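Local coordinates for protein prophage Pfl 6 Cro (Pseudomonas fluorescens, PDB 2PIJ) that probably binds operator DNA through a helix-turn-helix motif and acts as a prophage transcription factor of the Cro family, at residues His13-Gln16 with Ser17-Ala20. Sequence-based numbering, arbitrary orientation.
Sequences HGTQ and SALA
Thr15 grips the start of helix 16-23 through both its side chain and its backbone, a compact worked example of how a helix N-terminus is capped. Its hydroxyl oxygen OG1 accepts a hydrogen bond from Ala18 N at 3.0 Å, with the N-H directed at it at 163°, and so gives an acceptor to a first-turn amide that comes before the regular i to i+4 pattern. The bond depends on the side-chain rotation: a chi1 of 57° tucks OG1 into the angle between Thr15 N and C, where it meets Ala18 N, and leaves the methyl CG2 on the N side, pointing back from the carbonyl. One residue further along, the regular i to i+4 ladder has begun, with Leu19 N donating to Thr15 O at 2.9 Å and Ala20 N to Gln16 O at the same length.

The methyl CB of Ala18 rests 3.3 Å from Thr15 OG1, and CB of Ser17 approaches the same oxygen at 3.8 Å. The Gln16 side chain, extended beyond CG, packs against Leu10 of helix 6-12 and Ile30 of helix 27-35, and its OE1 makes a weak hydrogen bond with Ser31 OG; Leu19 packs on Leu6 and Tyr9 of helix 6-12. This is a classic threonine N-cap, here opening the first helix of the helix-turn-helix formed by helices 16-23 and 27-35.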
# COMPACT_ATOMS: atom_id res chain seq x y z
N HIS B 13 18.78 9.20 -3.19
CA HIS B 13 19.50 8.30 -2.26
C HIS B 13 20.37 7.19 -2.82
O HIS B 13 21.60 7.22 -2.62
CB HIS B 13 18.53 7.72 -1.25
CG HIS B 13 17.81 8.76 -0.47
ND1 HIS B 13 18.45 9.58 0.44
CD2 HIS B 13 16.52 9.16 -0.49
CE1 HIS B 13 17.58 10.41 0.96
NE2 HIS B 13 16.39 10.18 0.42
N GLY B 14 19.76 6.23 -3.51
CA GLY B 14 20.42 4.97 -3.80
C GLY B 14 20.24 4.62 -5.25
O GLY B 14 19.52 5.31 -5.96
N THR B 15 20.86 3.56 -5.72
CA THR B 15 20.78 3.28 -7.16
C THR B 15 19.83 2.16 -7.34
O THR B 15 19.45 1.47 -6.38
CB THR B 15 22.14 2.86 -7.76
OG1 THR B 15 22.63 1.71 -7.04
CG2 THR B 15 23.16 4.01 -7.71
N GLN B 16 19.44 1.97 -8.59
CA GLN B 16 18.54 0.88 -8.90
C GLN B 16 19.19 -0.45 -8.56
O GLN B 16 18.55 -1.34 -7.99
CB GLN B 16 18.19 0.90 -10.35
CG GLN B 16 17.48 2.14 -10.66
CD GLN B 16 17.01 2.15 -12.03
OE1 GLN B 16 16.33 1.22 -12.45
NE2 GLN B 16 17.36 3.23 -12.79
N SER B 17 20.47 -0.55 -8.92
CA SER B 17 21.29 -1.72 -8.70
C SER B 17 21.27 -2.07 -7.20
O SER B 17 21.02 -3.24 -6.81
CB SER B 17 22.74 -1.40 -9.16
OG SER B 17 23.50 -2.52 -8.90
N ALA B 18 21.59 -1.07 -6.38
CA ALA B 18 21.62 -1.27 -4.92
C ALA B 18 20.24 -1.62 -4.30
O ALA B 18 20.10 -2.50 -3.43
CB ALA B 18 22.16 -0.04 -4.27
N LEU B 19 19.23 -0.86 -4.67
CA LEU B 19 17.88 -1.17 -4.22
C LEU B 19 17.45 -2.64 -4.60
O LEU B 19 16.87 -3.38 -3.78
CB LEU B 19 16.91 -0.15 -4.78
CG LEU B 19 15.46 -0.32 -4.29
CD1 LEU B 19 15.35 -0.21 -2.74
CD2 LEU B 19 14.65 0.70 -4.94
N ALA B 20 17.72 -3.05 -5.84
CA ALA B 20 17.34 -4.38 -6.33
C ALA B 20 17.97 -5.45 -5.46
O ALA B 20 17.32 -6.42 -5.06
CB ALA B 20 17.78 -4.56 -7.78